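Local coordinates for protein transcriptional regulator (Streptococcus dysgalactiae, PDB 4YV9) that probably regulates transcription as the quorum-sensing receptor Rgg2, binding DNA through a helix-turn-helix domain and SHP peptide pheromones through a helical repeat domain, at residues S106-A111 and I145-N150. Numbering follows the deposited sequence.
Sequences STMIKA and IILLGN
M108, a selenomethionine, reaches from helix 103-113 onto L147, I146 and N150 of helix 142-151 in the all-helical, TPR-like repeat domain of this Rgg regulator. The two short segments run in roughly the same direction, 35° apart, with axes 9.7 Å from each other at closest approach, and together they bury 233 Å². With chi1 at 177° and the later torsions also in the extended range, the M108 chain brings SE and CE to the other helix. L147 CD2 packs against M108 from CB to SE, 3.8 Å from each, the two side chains crossing at about a right angle; farther out, I146 CG2 packs 3.9 Å from M108 CE. L77 of helix 72-85 touches both M108 and I146. The polar residue at the interface is N150, whose ND2 hydrogen-bonds to the backbone of the bound peptide, while I146 packs on an apolar peptide side chain. The contact therefore borders the ligand site, where M108 crosses N150 at a slant, CG lying 4.0 Å from N150 CB. No hydrogen bond joins the two segments. Nearer their C-terminal ends, the A111 methyl abuts the carbonyl oxygen of N150, A111 CB lying 3.4 Å from N150 O.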
ATOM      1  N   SER B 106      24.767  -8.032   4.613  1.00 50.36           N
ATOM      2  CA  SER B 106      26.005  -7.588   3.982  1.00 49.36           C
ATOM      3  C   SER B 106      26.061  -8.148   2.576  1.00 43.72           C
ATOM      4  O   SER B 106      26.526  -7.468   1.671  1.00 46.51           O
ATOM      5  CB  SER B 106      27.237  -7.983   4.802  1.00 54.82           C
ATOM      6  OG  SER B 106      27.290  -9.375   5.035  1.00 58.74           O
ATOM      7  N   THR B 107      25.562  -9.372   2.384  1.00 39.73           N
ATOM      8  CA  THR B 107      25.477  -9.943   1.042  1.00 40.04           C
ATOM      9  C   THR B 107      24.642  -9.026   0.145  1.00 38.51           C
ATOM     10  O   THR B 107      25.006  -8.763  -0.997  1.00 42.25           O
ATOM     11  CB  THR B 107      24.872 -11.376   1.044  1.00 44.12           C
ATOM     12  OG1 THR B 107      25.844 -12.308   1.548  1.00 43.80           O
ATOM     13  CG2 THR B 107      24.488 -11.782  -0.378  1.00 38.24           C
HETATM   14  N   MSE B 108      23.540  -8.513   0.686  1.00 39.24           N
HETATM   15  CA  MSE B 108      22.724  -7.538  -0.025  1.00 45.08           C
HETATM   16  C   MSE B 108      23.407  -6.174  -0.252  1.00 45.37           C
HETATM   17  O   MSE B 108      23.221  -5.539  -1.293  1.00 41.51           O
HETATM   18  CB  MSE B 108      21.415  -7.316   0.729  1.00 44.90           C
HETATM   19  CG  MSE B 108      20.563  -6.272   0.097  1.00 46.05           C
HETATM   20 SE   MSE B 108      18.925  -5.850   1.117  1.00 57.93          SE
HETATM   21  CE  MSE B 108      18.661  -4.139   0.302  1.00 49.86           C
ATOM     22  N   ILE B 109      24.161  -5.711   0.738  1.00 43.44           N
ATOM     23  CA  ILE B 109      24.900  -4.447   0.605  1.00 48.25           C
ATOM     24  C   ILE B 109      25.952  -4.550  -0.502  1.00 43.18           C
ATOM     25  O   ILE B 109      26.141  -3.616  -1.285  1.00 51.15           O
ATOM     26  CB  ILE B 109      25.578  -4.047   1.920  1.00 47.28           C
ATOM     27  CG1 ILE B 109      24.522  -3.762   2.984  1.00 48.99           C
ATOM     28  CG2 ILE B 109      26.424  -2.782   1.735  1.00 47.38           C
ATOM     29  CD1 ILE B 109      25.089  -3.601   4.378  1.00 52.42           C
ATOM     30  N   LYS B 110      26.616  -5.701  -0.573  1.00 42.87           N
ATOM     31  CA  LYS B 110      27.595  -5.964  -1.628  1.00 45.69           C
ATOM     32  C   LYS B 110      26.932  -5.973  -3.001  1.00 41.25           C
ATOM     33  O   LYS B 110      27.489  -5.453  -3.969  1.00 43.86           O
ATOM     34  CB  LYS B 110      28.315  -7.294  -1.388  1.00 44.79           C
ATOM     35  CG  LYS B 110      29.142  -7.342  -0.103  1.00 47.65           C
ATOM     36  CD  LYS B 110      29.948  -8.637  -0.008  1.00 44.17           C
ATOM     37  CE  LYS B 110      30.585  -8.795   1.360  1.00 47.68           C
ATOM     38  NZ  LYS B 110      31.437 -10.022   1.420  1.00 47.27           N
ATOM     39  N   ALA B 111      25.749  -6.573  -3.085  1.00 43.07           N
ATOM     40  CA  ALA B 111      25.008  -6.630  -4.347  1.00 45.01           C
ATOM     41  C   ALA B 111      24.673  -5.227  -4.832  1.00 47.99           C
ATOM     42  O   ALA B 111      24.827  -4.910  -6.008  1.00 49.18           O
ATOM     43  CB  ALA B 111      23.726  -7.451  -4.188  1.00 39.93           C
ATOM     44  N   ILE B 145      11.530 -10.613   0.209  1.00 33.83           N
ATOM     45  CA  ILE B 145      11.246 -10.010  -1.087  1.00 28.76           C
ATOM     46  C   ILE B 145      12.312  -8.968  -1.442  1.00 34.08           C
ATOM     47  O   ILE B 145      12.809  -8.931  -2.568  1.00 42.71           O
ATOM     48  CB  ILE B 145       9.830  -9.345  -1.104  1.00 32.07           C
ATOM     49  CG1 ILE B 145       8.730 -10.392  -0.896  1.00 34.66           C
ATOM     50  CG2 ILE B 145       9.594  -8.598  -2.417  1.00 39.94           C
ATOM     51  CD1 ILE B 145       7.382  -9.753  -0.520  1.00 33.94           C
ATOM     52  N   ILE B 146      12.672  -8.126  -0.482  1.00 33.51           N
ATOM     53  CA  ILE B 146      13.681  -7.090  -0.733  1.00 34.34           C
ATOM     54  C   ILE B 146      15.078  -7.706  -0.930  1.00 38.54           C
ATOM     55  O   ILE B 146      15.865  -7.263  -1.780  1.00 37.22           O
ATOM     56  CB  ILE B 146      13.705  -6.068   0.412  1.00 35.24           C
ATOM     57  CG1 ILE B 146      12.381  -5.292   0.457  1.00 35.26           C
ATOM     58  CG2 ILE B 146      14.903  -5.099   0.275  1.00 35.30           C
ATOM     59  CD1 ILE B 146      12.119  -4.460  -0.761  1.00 40.80           C
ATOM     60  N   LEU B 147      15.390  -8.735  -0.151  1.00 37.36           N
ATOM     61  CA  LEU B 147      16.648  -9.443  -0.342  1.00 37.25           C
ATOM     62  C   LEU B 147      16.741  -9.997  -1.764  1.00 38.41           C
ATOM     63  O   LEU B 147      17.723  -9.755  -2.465  1.00 40.96           O
ATOM     64  CB  LEU B 147      16.799 -10.562   0.678  1.00 36.38           C
ATOM     65  CG  LEU B 147      17.202 -10.128   2.089  1.00 41.32           C
ATOM     66  CD1 LEU B 147      17.080 -11.314   3.034  1.00 38.01           C
ATOM     67  CD2 LEU B 147      18.646  -9.563   2.082  1.00 35.38           C
ATOM     68  N   LEU B 148      15.709 -10.719  -2.193  1.00 38.64           N
ATOM     69  CA  LEU B 148      15.694 -11.311  -3.523  1.00 38.73           C
ATOM     70  C   LEU B 148      15.803 -10.251  -4.603  1.00 37.51           C
ATOM     71  O   LEU B 148      16.585 -10.391  -5.540  1.00 44.21           O
ATOM     72  CB  LEU B 148      14.420 -12.136  -3.753  1.00 34.02           C
ATOM     73  CG  LEU B 148      14.225 -12.654  -5.181  1.00 39.76           C
ATOM     74  CD1 LEU B 148      15.244 -13.728  -5.463  1.00 41.30           C
ATOM     75  CD2 LEU B 148      12.814 -13.194  -5.404  1.00 38.91           C
ATOM     76  N   GLY B 149      15.012  -9.193  -4.463  1.00 39.23           N
ATOM     77  CA  GLY B 149      14.987  -8.128  -5.445  1.00 35.54           C
ATOM     78  C   GLY B 149      16.363  -7.516  -5.627  1.00 43.98           C
ATOM     79  O   GLY B 149      16.808  -7.308  -6.747  1.00 45.92           O
ATOM     80  N   ASN B 150      17.063  -7.265  -4.529  1.00 39.44           N
ATOM     81  CA  ASN B 150      18.329  -6.556  -4.628  1.00 45.21           C
ATOM     82  C   ASN B 150      19.537  -7.457  -4.911  1.00 43.09           C
ATOM     83  O   ASN B 150      20.594  -6.966  -5.277  1.00 42.75           O
ATOM     84  CB  ASN B 150      18.550  -5.730  -3.362  1.00 47.04           C
ATOM     85  CG  ASN B 150      17.688  -4.477  -3.342  1.00 49.45           C
ATOM     86  OD1 ASN B 150      17.636  -3.735  -4.318  1.00 60.85           O
ATOM     87  ND2 ASN B 150      17.010  -4.244  -2.243  1.00 42.68           N
TER